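Local coordinates for protein putative peptidase (Chlamydophila abortus, PDB 3CE2) that is a putative zinc-dependent oligopeptidase of the M3B family that probably degrades small bioactive peptides, at residues A[121-124]-A[125-129]; A[148-151]-A[152-155]; A[227-230]-A[231-235]; A[520-523]-A[524-527]. All coordinates share one frame; numbering follows the deposited sequence.

How the contacts relate
The four contacts are local ones, and they follow one another along a largely helical chain. Contact 1 begins in the turn after helix 101-120 and enters helix 124-129; contact 2 lies on helix 149-156. Their centres are about 13 Å apart and they touch, L128 and T129 packing on I155. Contact 3, on helix 222-237, and contact 4, in the loop between helices 494-509 and 536-553, are about 12 Å apart between centres. Both lie in the peptidase M3 region, where Y229 OH approaches E522 OE2 at 3.1 Å. Contacts 2 and 3 lie on opposite sides of the chain's centre, about 49 Å between their own centres, so the four form two neighbouring pairs in separate parts of the chain.

Contact 1: residues A[121-124]-A[125-129]; sequences TSWV and QPALT
The carbonyl oxygen of S122 lies against the ring of P126, with O 3.3 Å from CD. The S122 hydroxyl turns the other way, back along the chain, and bonds to the backbone oxygen of E119 near the end of helix 101-120, a role that suits a small polar residue in a tight turn. Next comes W123, whose O accepts the N-H of A127 at 3.1 Å, with an angle of 152° at the hydrogen. With chi1 at 60° the indole folds back over the main chain, and the six-membered ring presents its edge to A127, CE3 standing 4.1 Å from CB. A methyl is small enough to sit there close to the ring plane. The NE1 end is tied to the backbone oxygen of L56, while CG2 of V124 covers one face of the ring from 3.5 Å above its plane. All this belongs to a short connection between two helices, with helix 124-129 starting as the turn closes. P126 suits the first turn of that helix, where a residue without an N-H costs the helix no bond. V124, the first helical residue, has its O bonded to the N-H of L128 (3.1 Å, 164° at the hydrogen). The two side chains run side by side and point the same way, V124 CG1 meeting L128 CD1 at 3.8 Å; the branched aliphatic groups make an apolar strip, and L128 continues it onto L69, I155 and F156.

Contact 2: residues A[148-151]-A[152-155]; sequences YRFY and LEKI
F150 O accepts the N-H of K154 at 2.8 Å in a nearly linear bond, with 174° at the hydrogen, one of the backbone bonds that run from each residue to the fourth one on in helix 149-156. Y148 holds the N-cap position, and its carbonyl takes the N-H of L152; R149 O takes that of E153. Through this periodicity the side chains of F150 and K154 come out one turn apart. F150 has CG anti to the backbone N (chi1 177°), and the lysine's aliphatic chain passes over one face of its ring: K154 CE sits 4.0 Å from the ring centroid, displaced toward the rim, a CH-pi contact. A bend at chi3 of K154 (-54°) turns CE in over the ring, a use of lysine in which the CE methylene, polarised by the adjoining ammonium, meets the aromatic cloud. E153 takes the same ring differently. Its carboxylate plane is perpendicular to the ring, and OE1 lies at the edge, in the ring plane, 3.8 Å from CD1, where the ring hydrogens are slightly positive. An opposite charge also lies near OE1: R149 NH2 at 4.1 Å, too distant for a salt bridge; the guanidinium spends its NE on the backbone oxygen of L140. F574 meets the F150 ring edge-to-face, which adds a further aromatic neighbour. On another side of the helix Y151 packs against helix 66-96 through L73 and F77, and its ring crosses I155 at a slant, with Y151 CE2 3.6 Å from I155 CD1.

Contact 3: residues A[227-230]-A[231-235]; sequences TSYL and AQCER
The sulfur-aromatic contact between Y229 and C233 carries the side-chain part of this helix turn. C233 SG stands over one face of the phenol ring, 4.1 Å from its centroid and 22° off the ring normal, nearest to Y229 CZ at 3.8 Å and so displaced toward the hydroxyl end. With CG anti to the backbone N (chi1 172°), the tyrosine ring leans along the helix to the residue one turn later, where a polarisable thiol fits a buried place against an aromatic face. The backbone hydrogen bonds supply the rest. T227, S228, Y229 and L230 each offer a carbonyl to the N-H four residues on, and the bond from Q232 N to S228 O is the straightest of the four, with 167° at the hydrogen. Polar ends reach away from the helix: Y229 OH bonds to S519 OG and to E522 OE2, T227 OG1 to T199 N. The side chain of Y229 comes within about 6 Å of that of H312, one of the ligands of a bound zinc ion. Helix 222-237 packs on helix 210-217 through S228 and Q232, on strand 197-199 through T227 and S228, and on the 518-525 loop through C233 (on L518) and Q232 (on R525).

Contact 4: residues A[520-523]-A[524-527]; sequences NIEW and ARIP
The methyl of A524 sits over one face of the W523 indole, above its six-membered ring: A524 CB is 4.0 Å from the centroid of that ring and only 11° off the normal, a CH-pi contact. W523 reaches this pose because a chi1 of 62° swings the indole back over the following peptide. I521 O lies over the same face, toward the rim, and I521 CD1 touches A524 CB at 4.3 Å, so the alanine methyl is held between the indole and the I521 side chain. The backbone closes as two successive turns: A524 N bonds to I521 O at 2.8 Å and R525 N to E522 O at 2.9 Å, three residues apart rather than four, in the loop before helix 536-553. Away from the face, W523 NE1 is bonded to S498 OG on helix 494-509, and its ring packs on A244 and L247 of helix 240-260. E522 and R525 lie on the other side of the turn, R525 against Q232 and Y236 of helix 222-237; E522 OE2, whose partner is the Y229 hydroxyl, stays 5.1 Å from R525 NH1. The nearby arginine may still favour the ionised carboxylate, which would strengthen its bond to the tyrosine.

Contact 1: residues A[121-124]-A[125-129]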
ATOM      1  N   THR A 121     -19.937  -0.285  19.703  1.00 63.37           N
ATOM      2  CA  THR A 121     -19.218  -1.546  19.849  1.00 56.86           C
ATOM      3  C   THR A 121     -17.831  -1.395  20.429  1.00 57.43           C
ATOM      4  O   THR A 121     -17.068  -2.352  20.473  1.00 58.94           O
ATOM      5  CB  THR A 121     -19.023  -2.245  18.505  1.00 55.56           C
ATOM      6  OG1 THR A 121     -18.162  -1.450  17.688  1.00 54.20           O
ATOM      7  CG2 THR A 121     -20.366  -2.479  17.794  1.00 56.76           C
ATOM      8  N   SER A 122     -17.495  -0.197  20.871  1.00 62.86           N
ATOM      9  CA  SER A 122     -16.127   0.087  21.295  1.00 64.27           C
ATOM     10  C   SER A 122     -15.704  -0.718  22.522  1.00 62.95           C
ATOM     11  O   SER A 122     -14.522  -0.766  22.853  1.00 66.67           O
ATOM     12  CB  SER A 122     -15.989   1.576  21.609  1.00 66.63           C
ATOM     13  OG  SER A 122     -16.959   1.957  22.575  1.00 68.30           O
ATOM     14  N   TRP A 123     -16.663  -1.337  23.203  1.00 60.27           N
ATOM     15  CA  TRP A 123     -16.381  -2.019  24.471  1.00 59.29           C
ATOM     16  C   TRP A 123     -15.834  -3.416  24.244  1.00 61.53           C
ATOM     17  O   TRP A 123     -15.117  -3.964  25.087  1.00 65.75           O
ATOM     18  CB  TRP A 123     -17.649  -2.118  25.302  1.00 52.75           C
ATOM     19  CG  TRP A 123     -18.757  -2.878  24.607  1.00 54.68           C
ATOM     20  CD1 TRP A 123     -19.709  -2.364  23.777  1.00 49.96           C
ATOM     21  CD2 TRP A 123     -19.025  -4.288  24.698  1.00 54.49           C
ATOM     22  NE1 TRP A 123     -20.565  -3.360  23.355  1.00 48.10           N
ATOM     23  CE2 TRP A 123     -20.164  -4.550  23.899  1.00 53.32           C
ATOM     24  CE3 TRP A 123     -18.404  -5.353  25.362  1.00 51.27           C
ATOM     25  CZ2 TRP A 123     -20.702  -5.838  23.753  1.00 53.36           C
ATOM     26  CZ3 TRP A 123     -18.942  -6.632  25.216  1.00 51.47           C
ATOM     27  CH2 TRP A 123     -20.077  -6.862  24.417  1.00 49.12           C
ATOM     28  N   VAL A 124     -16.191  -3.967  23.087  1.00 58.46           N
ATOM     29  CA  VAL A 124     -15.843  -5.317  22.673  1.00 54.40           C
ATOM     30  C   VAL A 124     -14.347  -5.653  22.714  1.00 54.81           C
ATOM     31  O   VAL A 124     -13.900  -6.468  23.522  1.00 57.02           O
ATOM     32  CB  VAL A 124     -16.418  -5.575  21.279  1.00 52.57           C
ATOM     33  CG1 VAL A 124     -15.841  -6.831  20.674  1.00 49.41           C
ATOM     34  CG2 VAL A 124     -17.930  -5.641  21.364  1.00 49.02           C
ATOM     35  N   GLN A 125     -13.555  -5.027  21.862  1.00 55.16           N
ATOM     36  CA  GLN A 125     -12.135  -5.340  21.885  1.00 60.56           C
ATOM     37  C   GLN A 125     -11.487  -5.397  23.292  1.00 63.63           C
ATOM     38  O   GLN A 125     -10.780  -6.351  23.606  1.00 64.02           O
ATOM     39  CB  GLN A 125     -11.342  -4.426  20.964  1.00 57.85           C
ATOM     40  CG  GLN A 125      -9.894  -4.320  21.416  1.00 67.14           C
ATOM     41  CD  GLN A 125      -8.935  -4.521  20.285  1.00 68.58           C
ATOM     42  OE1 GLN A 125      -9.333  -4.883  19.180  1.00 75.03           O
ATOM     43  NE2 GLN A 125      -7.663  -4.307  20.549  1.00 68.98           N
ATOM     44  N   PRO A 126     -11.705  -4.377  24.138  1.00 65.27           N
ATOM     45  CA  PRO A 126     -10.979  -4.459  25.411  1.00 64.48           C
ATOM     46  C   PRO A 126     -11.580  -5.456  26.408  1.00 61.75           C
ATOM     47  O   PRO A 126     -10.854  -5.955  27.279  1.00 61.81           O
ATOM     48  CB  PRO A 126     -11.036  -3.019  25.959  1.00 57.47           C
ATOM     49  CG  PRO A 126     -12.232  -2.418  25.338  1.00 61.82           C
ATOM     50  CD  PRO A 126     -12.525  -3.157  24.037  1.00 64.35           C
ATOM     51  N   ALA A 127     -12.877  -5.748  26.295  1.00 55.53           N
ATOM     52  CA  ALA A 127     -13.482  -6.780  27.154  1.00 52.45           C
ATOM     53  C   ALA A 127     -12.879  -8.149  26.842  1.00 56.51           C
ATOM     54  O   ALA A 127     -12.658  -8.951  27.753  1.00 59.40           O
ATOM     55  CB  ALA A 127     -14.995  -6.825  26.989  1.00 46.94           C
ATOM     56  N   LEU A 128     -12.613  -8.399  25.553  1.00 54.41           N
ATOM     57  CA  LEU A 128     -11.980  -9.637  25.102  1.00 53.40           C
ATOM     58  C   LEU A 128     -10.521  -9.735  25.499  1.00 57.33           C
ATOM     59  O   LEU A 128     -10.105 -10.742  26.069  1.00 65.89           O
ATOM     60  CB  LEU A 128     -12.103  -9.797  23.594  1.00 49.47           C
ATOM     61  CG  LEU A 128     -13.533 -10.031  23.117  1.00 48.70           C
ATOM     62  CD1 LEU A 128     -13.708  -9.849  21.583  1.00 41.89           C
ATOM     63  CD2 LEU A 128     -13.956 -11.406  23.558  1.00 49.36           C
ATOM     64  N   THR A 129      -9.740  -8.702  25.200  1.00 52.92           N
ATOM     65  CA  THR A 129      -8.326  -8.736  25.521  1.00 53.90           C
ATOM     66  C   THR A 129      -8.089  -8.810  27.017  1.00 55.56           C
ATOM     67  O   THR A 129      -6.980  -9.106  27.447  1.00 60.59           O
ATOM     68  CB  THR A 129      -7.538  -7.537  24.954  1.00 55.19           C
ATOM     69  OG1 THR A 129      -8.088  -6.313  25.461  1.00 61.88           O
ATOM     70  CG2 THR A 129      -7.608  -7.543  23.459  1.00 55.83           C
TER

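Contact 2: residues A[148-151]-A[152-155]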
ATOM      1  N   TYR A 148     -14.347 -18.762  13.693  1.00 45.21           N
ATOM      2  CA  TYR A 148     -13.922 -17.416  14.051  1.00 40.33           C
ATOM      3  C   TYR A 148     -12.660 -17.503  14.866  1.00 38.95           C
ATOM      4  O   TYR A 148     -12.394 -16.650  15.705  1.00 45.76           O
ATOM      5  CB  TYR A 148     -15.004 -16.694  14.867  1.00 44.22           C
ATOM      6  CG  TYR A 148     -16.380 -16.775  14.241  1.00 49.02           C
ATOM      7  CD1 TYR A 148     -16.790 -15.849  13.272  1.00 47.67           C
ATOM      8  CD2 TYR A 148     -17.259 -17.802  14.583  1.00 51.88           C
ATOM      9  CE1 TYR A 148     -18.041 -15.935  12.676  1.00 47.74           C
ATOM     10  CE2 TYR A 148     -18.509 -17.906  13.982  1.00 52.39           C
ATOM     11  CZ  TYR A 148     -18.893 -16.969  13.036  1.00 51.51           C
ATOM     12  OH  TYR A 148     -20.141 -17.074  12.475  1.00 51.64           O
ATOM     13  N   ARG A 149     -11.871 -18.536  14.619  1.00 37.45           N
ATOM     14  CA  ARG A 149     -10.672 -18.754  15.425  1.00 42.72           C
ATOM     15  C   ARG A 149      -9.565 -17.720  15.151  1.00 41.04           C
ATOM     16  O   ARG A 149      -8.991 -17.144  16.066  1.00 45.70           O
ATOM     17  CB  ARG A 149     -10.144 -20.174  15.221  1.00 37.11           C
ATOM     18  CG  ARG A 149      -9.670 -20.818  16.495  1.00 36.64           C
ATOM     19  CD  ARG A 149      -8.577 -21.846  16.223  1.00 38.83           C
ATOM     20  NE  ARG A 149      -7.944 -22.266  17.483  1.00 42.38           N
ATOM     21  CZ  ARG A 149      -6.701 -21.957  17.861  1.00 39.19           C
ATOM     22  NH1 ARG A 149      -6.252 -22.381  19.027  1.00 36.52           N
ATOM     23  NH2 ARG A 149      -5.902 -21.228  17.082  1.00 41.49           N
ATOM     24  N   PHE A 150      -9.255 -17.501  13.884  1.00 40.10           N
ATOM     25  CA  PHE A 150      -8.209 -16.572  13.535  1.00 40.24           C
ATOM     26  C   PHE A 150      -8.593 -15.150  13.956  1.00 42.02           C
ATOM     27  O   PHE A 150      -7.804 -14.423  14.598  1.00 31.17           O
ATOM     28  CB  PHE A 150      -7.952 -16.616  12.054  1.00 33.45           C
ATOM     29  CG  PHE A 150      -6.937 -15.640  11.612  1.00 36.23           C
ATOM     30  CD1 PHE A 150      -5.700 -15.584  12.257  1.00 29.90           C
ATOM     31  CD2 PHE A 150      -7.200 -14.779  10.549  1.00 31.94           C
ATOM     32  CE1 PHE A 150      -4.722 -14.688  11.850  1.00 35.06           C
ATOM     33  CE2 PHE A 150      -6.243 -13.876  10.131  1.00 33.97           C
ATOM     34  CZ  PHE A 150      -4.991 -13.824  10.789  1.00 37.01           C
ATOM     35  N   TYR A 151      -9.819 -14.784  13.609  1.00 34.20           N
ATOM     36  CA  TYR A 151     -10.379 -13.541  14.044  1.00 34.11           C
ATOM     37  C   TYR A 151     -10.147 -13.345  15.536  1.00 40.20           C
ATOM     38  O   TYR A 151      -9.593 -12.340  15.952  1.00 49.99           O
ATOM     39  CB  TYR A 151     -11.867 -13.471  13.719  1.00 44.40           C
ATOM     40  CG  TYR A 151     -12.467 -12.154  14.142  1.00 50.68           C
ATOM     41  CD1 TYR A 151     -12.362 -11.027  13.332  1.00 51.80           C
ATOM     42  CD2 TYR A 151     -13.102 -12.022  15.366  1.00 50.75           C
ATOM     43  CE1 TYR A 151     -12.886  -9.823  13.717  1.00 45.56           C
ATOM     44  CE2 TYR A 151     -13.626 -10.812  15.759  1.00 53.76           C
ATOM     45  CZ  TYR A 151     -13.503  -9.726  14.925  1.00 50.32           C
ATOM     46  OH  TYR A 151     -14.025  -8.540  15.306  1.00 53.83           O
ATOM     47  N   LEU A 152     -10.554 -14.295  16.357  1.00 38.54           N
ATOM     48  CA  LEU A 152     -10.340 -14.138  17.803  1.00 42.64           C
ATOM     49  C   LEU A 152      -8.888 -14.264  18.195  1.00 42.80           C
ATOM     50  O   LEU A 152      -8.459 -13.676  19.164  1.00 40.12           O
ATOM     51  CB  LEU A 152     -11.120 -15.185  18.568  1.00 37.26           C
ATOM     52  CG  LEU A 152     -12.600 -14.925  18.469  1.00 36.92           C
ATOM     53  CD1 LEU A 152     -13.333 -16.225  18.670  1.00 38.67           C
ATOM     54  CD2 LEU A 152     -12.958 -13.907  19.547  1.00 36.47           C
ATOM     55  N   GLU A 153      -8.139 -15.070  17.453  1.00 44.49           N
ATOM     56  CA  GLU A 153      -6.754 -15.259  17.774  1.00 46.56           C
ATOM     57  C   GLU A 153      -6.064 -13.910  17.692  1.00 50.09           C
ATOM     58  O   GLU A 153      -5.334 -13.530  18.608  1.00 52.51           O
ATOM     59  CB  GLU A 153      -6.133 -16.240  16.812  1.00 49.81           C
ATOM     60  CG  GLU A 153      -4.697 -16.544  17.119  1.00 60.42           C
ATOM     61  CD  GLU A 153      -4.111 -17.575  16.166  1.00 66.11           C
ATOM     62  OE1 GLU A 153      -4.757 -17.865  15.132  1.00 64.85           O
ATOM     63  OE2 GLU A 153      -3.010 -18.096  16.458  1.00 68.57           O
ATOM     64  N   LYS A 154      -6.326 -13.182  16.603  1.00 51.79           N
ATOM     65  CA  LYS A 154      -5.806 -11.825  16.399  1.00 50.43           C
ATOM     66  C   LYS A 154      -6.145 -10.905  17.562  1.00 48.82           C
ATOM     67  O   LYS A 154      -5.371 -10.038  17.906  1.00 51.92           O
ATOM     68  CB  LYS A 154      -6.371 -11.206  15.125  1.00 46.98           C
ATOM     69  CG  LYS A 154      -5.495 -11.357  13.895  1.00 53.83           C
ATOM     70  CD  LYS A 154      -6.171 -10.724  12.639  1.00 56.71           C
ATOM     71  CE  LYS A 154      -7.610 -11.287  12.392  1.00 54.13           C
ATOM     72  NZ  LYS A 154      -8.348 -10.710  11.219  1.00 47.38           N
ATOM     73  N   ILE A 155      -7.310 -11.072  18.161  1.00 44.91           N
ATOM     74  CA  ILE A 155      -7.668 -10.209  19.266  1.00 41.38           C
ATOM     75  C   ILE A 155      -7.084 -10.625  20.606  1.00 43.39           C
ATOM     76  O   ILE A 155      -6.631  -9.783  21.365  1.00 53.43           O
ATOM     77  CB  ILE A 155      -9.148 -10.085  19.403  1.00 41.65           C
ATOM     78  CG1 ILE A 155      -9.702  -9.322  18.180  1.00 41.54           C
ATOM     79  CG2 ILE A 155      -9.459  -9.407  20.737  1.00 39.20           C
ATOM     80  CD1 ILE A 155     -11.240  -9.324  18.075  1.00 41.75           C
TER

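Contact 3: residues A[227-230]-A[231-235]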
ATOM      1  N   THR A 227      19.648  21.359 -10.462  1.00 41.71           N
ATOM      2  CA  THR A 227      19.375  22.546  -9.604  1.00 44.31           C
ATOM      3  C   THR A 227      18.121  22.359  -8.763  1.00 42.26           C
ATOM      4  O   THR A 227      17.978  22.955  -7.700  1.00 47.58           O
ATOM      5  CB  THR A 227      19.239  23.839 -10.389  1.00 43.57           C
ATOM      6  OG1 THR A 227      18.323  23.622 -11.469  1.00 45.81           O
ATOM      7  CG2 THR A 227      20.591  24.287 -10.928  1.00 43.23           C
ATOM      8  N   SER A 228      17.243  21.491  -9.244  1.00 37.60           N
ATOM      9  CA  SER A 228      16.042  21.099  -8.537  1.00 39.73           C
ATOM     10  C   SER A 228      16.364  20.242  -7.314  1.00 43.54           C
ATOM     11  O   SER A 228      15.988  20.566  -6.183  1.00 48.21           O
ATOM     12  CB  SER A 228      15.155  20.329  -9.496  1.00 37.32           C
ATOM     13  OG  SER A 228      13.982  19.947  -8.839  1.00 44.05           O
ATOM     14  N   TYR A 229      17.084  19.151  -7.542  1.00 42.27           N
ATOM     15  CA  TYR A 229      17.609  18.335  -6.446  1.00 39.19           C
ATOM     16  C   TYR A 229      18.399  19.154  -5.421  1.00 41.63           C
ATOM     17  O   TYR A 229      18.144  19.065  -4.223  1.00 46.56           O
ATOM     18  CB  TYR A 229      18.474  17.202  -7.015  1.00 43.52           C
ATOM     19  CG  TYR A 229      19.222  16.410  -5.978  1.00 40.31           C
ATOM     20  CD1 TYR A 229      18.597  15.369  -5.290  1.00 36.88           C
ATOM     21  CD2 TYR A 229      20.554  16.715  -5.664  1.00 33.02           C
ATOM     22  CE1 TYR A 229      19.281  14.631  -4.314  1.00 37.33           C
ATOM     23  CE2 TYR A 229      21.245  15.983  -4.692  1.00 37.32           C
ATOM     24  CZ  TYR A 229      20.596  14.945  -4.025  1.00 41.82           C
ATOM     25  OH  TYR A 229      21.255  14.220  -3.071  1.00 44.40           O
ATOM     26  N   LEU A 230      19.363  19.950  -5.878  1.00 44.17           N
ATOM     27  CA  LEU A 230      20.172  20.746  -4.955  1.00 41.79           C
ATOM     28  C   LEU A 230      19.325  21.759  -4.198  1.00 45.78           C
ATOM     29  O   LEU A 230      19.562  22.019  -3.016  1.00 49.96           O
ATOM     30  CB  LEU A 230      21.312  21.457  -5.685  1.00 45.55           C
ATOM     31  CG  LEU A 230      22.406  20.570  -6.292  1.00 44.74           C
ATOM     32  CD1 LEU A 230      23.406  21.419  -7.033  1.00 44.05           C
ATOM     33  CD2 LEU A 230      23.110  19.754  -5.232  1.00 37.08           C
ATOM     34  N   ALA A 231      18.328  22.345  -4.849  1.00 46.28           N
ATOM     35  CA  ALA A 231      17.522  23.322  -4.106  1.00 41.66           C
ATOM     36  C   ALA A 231      16.686  22.607  -3.047  1.00 46.33           C
ATOM     37  O   ALA A 231      16.541  23.100  -1.919  1.00 44.27           O
ATOM     38  CB  ALA A 231      16.655  24.159  -5.026  1.00 32.68           C
ATOM     39  N   GLN A 232      16.151  21.431  -3.389  1.00 46.52           N
ATOM     40  CA  GLN A 232      15.442  20.664  -2.383  1.00 43.37           C
ATOM     41  C   GLN A 232      16.333  20.373  -1.183  1.00 44.55           C
ATOM     42  O   GLN A 232      15.893  20.514  -0.055  1.00 46.27           O
ATOM     43  CB  GLN A 232      14.820  19.399  -2.949  1.00 45.74           C
ATOM     44  CG  GLN A 232      13.613  19.655  -3.829  1.00 54.30           C
ATOM     45  CD  GLN A 232      12.589  20.638  -3.211  1.00 58.70           C
ATOM     46  OE1 GLN A 232      12.787  21.872  -3.198  1.00 50.71           O
ATOM     47  NE2 GLN A 232      11.473  20.083  -2.727  1.00 58.73           N
ATOM     48  N   CYS A 233      17.592  20.009  -1.398  1.00 45.93           N
ATOM     49  CA  CYS A 233      18.446  19.741  -0.244  1.00 45.19           C
ATOM     50  C   CYS A 233      18.636  20.990   0.606  1.00 47.97           C
ATOM     51  O   CYS A 233      18.601  20.925   1.832  1.00 46.15           O
ATOM     52  CB  CYS A 233      19.802  19.211  -0.669  1.00 47.18           C
ATOM     53  SG  CYS A 233      19.787  17.551  -1.356  1.00 43.79           S
ATOM     54  N   GLU A 234      18.851  22.131  -0.038  1.00 48.65           N
ATOM     55  CA  GLU A 234      19.074  23.354   0.724  1.00 49.29           C
ATOM     56  C   GLU A 234      17.853  23.723   1.572  1.00 46.24           C
ATOM     57  O   GLU A 234      17.989  24.162   2.720  1.00 46.93           O
ATOM     58  CB  GLU A 234      19.473  24.484  -0.195  1.00 50.09           C
ATOM     59  CG  GLU A 234      20.942  24.473  -0.491  1.00 64.72           C
ATOM     60  CD  GLU A 234      21.302  25.245  -1.756  1.00 73.89           C
ATOM     61  OE1 GLU A 234      20.907  26.426  -1.872  1.00 81.36           O
ATOM     62  OE2 GLU A 234      22.000  24.677  -2.628  1.00 76.76           O
ATOM     63  N   ARG A 235      16.662  23.506   1.026  1.00 40.64           N
ATOM     64  CA  ARG A 235      15.440  23.782   1.762  1.00 37.04           C
ATOM     65  C   ARG A 235      15.452  23.066   3.110  1.00 42.71           C
ATOM     66  O   ARG A 235      15.194  23.678   4.133  1.00 44.68           O
ATOM     67  CB  ARG A 235      14.175  23.405   0.956  1.00 32.25           C
ATOM     68  CG  ARG A 235      12.913  24.005   1.619  1.00 45.26           C
ATOM     69  CD  ARG A 235      11.664  24.074   0.758  1.00 40.65           C
ATOM     70  NE  ARG A 235      10.875  22.875   0.948  1.00 46.08           N
ATOM     71  CZ  ARG A 235       9.708  22.852   1.565  1.00 46.07           C
ATOM     72  NH1 ARG A 235       9.173  23.960   2.026  1.00 38.95           N
ATOM     73  NH2 ARG A 235       9.079  21.706   1.710  1.00 54.03           N
TER

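Contact 4: residues A[520-523]-A[524-527]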
ATOM      1  N   ASN A 520      22.981  13.829   2.077  1.00 37.60           N
ATOM      2  CA  ASN A 520      22.625  13.077   3.247  1.00 41.94           C
ATOM      3  C   ASN A 520      21.574  13.765   4.106  1.00 49.40           C
ATOM      4  O   ASN A 520      21.395  13.397   5.266  1.00 54.56           O
ATOM      5  CB  ASN A 520      23.877  12.838   4.074  1.00 45.85           C
ATOM      6  CG  ASN A 520      24.465  14.115   4.603  1.00 50.96           C
ATOM      7  OD1 ASN A 520      24.534  15.127   3.903  1.00 51.87           O
ATOM      8  ND2 ASN A 520      24.886  14.083   5.853  1.00 56.93           N
ATOM      9  N   ILE A 521      20.902  14.781   3.560  1.00 48.60           N
ATOM     10  CA  ILE A 521      19.848  15.471   4.301  1.00 45.44           C
ATOM     11  C   ILE A 521      18.505  14.813   3.992  1.00 48.39           C
ATOM     12  O   ILE A 521      17.501  15.148   4.603  1.00 47.96           O
ATOM     13  CB  ILE A 521      19.810  17.001   3.972  1.00 45.88           C
ATOM     14  CG1 ILE A 521      19.120  17.808   5.072  1.00 40.09           C
ATOM     15  CG2 ILE A 521      19.086  17.262   2.668  1.00 43.30           C
ATOM     16  CD1 ILE A 521      19.520  17.419   6.472  1.00 40.38           C
ATOM     17  N   GLU A 522      18.498  13.854   3.062  1.00 51.44           N
ATOM     18  CA  GLU A 522      17.247  13.234   2.600  1.00 51.39           C
ATOM     19  C   GLU A 522      16.338  12.784   3.726  1.00 47.82           C
ATOM     20  O   GLU A 522      15.122  12.916   3.630  1.00 50.00           O
ATOM     21  CB  GLU A 522      17.497  12.078   1.620  1.00 62.21           C
ATOM     22  CG  GLU A 522      17.372  12.481   0.142  1.00 78.88           C
ATOM     23  CD  GLU A 522      18.450  11.848  -0.751  1.00 88.29           C
ATOM     24  OE1 GLU A 522      18.424  10.598  -0.916  1.00 93.41           O
ATOM     25  OE2 GLU A 522      19.314  12.606  -1.286  1.00 82.58           O
ATOM     26  N   TRP A 523      16.911  12.266   4.804  1.00 44.64           N
ATOM     27  CA  TRP A 523      16.085  11.775   5.892  1.00 41.82           C
ATOM     28  C   TRP A 523      15.092  12.825   6.350  1.00 45.53           C
ATOM     29  O   TRP A 523      14.002  12.491   6.815  1.00 50.57           O
ATOM     30  CB  TRP A 523      16.937  11.341   7.064  1.00 37.82           C
ATOM     31  CG  TRP A 523      17.732  12.437   7.639  1.00 38.10           C
ATOM     32  CD1 TRP A 523      19.020  12.721   7.367  1.00 38.92           C
ATOM     33  CD2 TRP A 523      17.306  13.386   8.624  1.00 42.68           C
ATOM     34  NE1 TRP A 523      19.436  13.802   8.103  1.00 40.50           N
ATOM     35  CE2 TRP A 523      18.401  14.229   8.887  1.00 38.19           C
ATOM     36  CE3 TRP A 523      16.101  13.605   9.309  1.00 41.03           C
ATOM     37  CZ2 TRP A 523      18.334  15.291   9.789  1.00 34.90           C
ATOM     38  CZ3 TRP A 523      16.040  14.648  10.218  1.00 41.78           C
ATOM     39  CH2 TRP A 523      17.160  15.479  10.456  1.00 38.33           C
ATOM     40  N   ALA A 524      15.462  14.096   6.204  1.00 43.28           N
ATOM     41  CA  ALA A 524      14.584  15.195   6.607  1.00 41.60           C
ATOM     42  C   ALA A 524      13.315  15.393   5.745  1.00 44.56           C
ATOM     43  O   ALA A 524      12.316  15.897   6.246  1.00 49.68           O
ATOM     44  CB  ALA A 524      15.361  16.474   6.717  1.00 37.03           C
ATOM     45  N   ARG A 525      13.347  14.992   4.472  1.00 42.46           N
ATOM     46  CA  ARG A 525      12.214  15.195   3.589  1.00 43.28           C
ATOM     47  C   ARG A 525      11.204  14.074   3.620  1.00 47.59           C
ATOM     48  O   ARG A 525      10.182  14.170   2.962  1.00 50.18           O
ATOM     49  CB  ARG A 525      12.643  15.453   2.142  1.00 44.33           C
ATOM     50  CG  ARG A 525      14.121  15.228   1.875  1.00 51.94           C
ATOM     51  CD  ARG A 525      14.717  16.071   0.701  1.00 49.16           C
ATOM     52  NE  ARG A 525      13.913  16.067  -0.535  1.00 56.71           N
ATOM     53  CZ  ARG A 525      14.420  16.139  -1.771  1.00 60.33           C
ATOM     54  NH1 ARG A 525      15.737  16.193  -1.957  1.00 60.85           N
ATOM     55  NH2 ARG A 525      13.612  16.146  -2.829  1.00 61.08           N
ATOM     56  N   ILE A 526      11.472  13.022   4.384  1.00 48.93           N
ATOM     57  CA  ILE A 526      10.584  11.869   4.403  1.00 49.68           C
ATOM     58  C   ILE A 526       9.537  11.926   5.493  1.00 56.39           C
ATOM     59  O   ILE A 526       9.875  11.755   6.654  1.00 65.19           O
ATOM     60  CB  ILE A 526      11.350  10.616   4.690  1.00 45.89           C
ATOM     61  CG1 ILE A 526      12.449  10.414   3.662  1.00 46.93           C
ATOM     62  CG2 ILE A 526      10.403   9.427   4.712  1.00 47.37           C
ATOM     63  CD1 ILE A 526      13.427   9.382   4.124  1.00 49.89           C
ATOM     64  N   PRO A 527       8.260  12.084   5.115  1.00 55.32           N
ATOM     65  CA  PRO A 527       7.120  12.379   6.002  1.00 57.09           C
ATOM     66  C   PRO A 527       6.929  11.400   7.168  1.00 54.07           C
ATOM     67  O   PRO A 527       7.119  10.194   6.993  1.00 50.37           O
ATOM     68  CB  PRO A 527       5.925  12.348   5.052  1.00 55.34           C
ATOM     69  CG  PRO A 527       6.530  12.663   3.704  1.00 55.51           C
ATOM     70  CD  PRO A 527       7.842  11.961   3.711  1.00 54.25           C
TER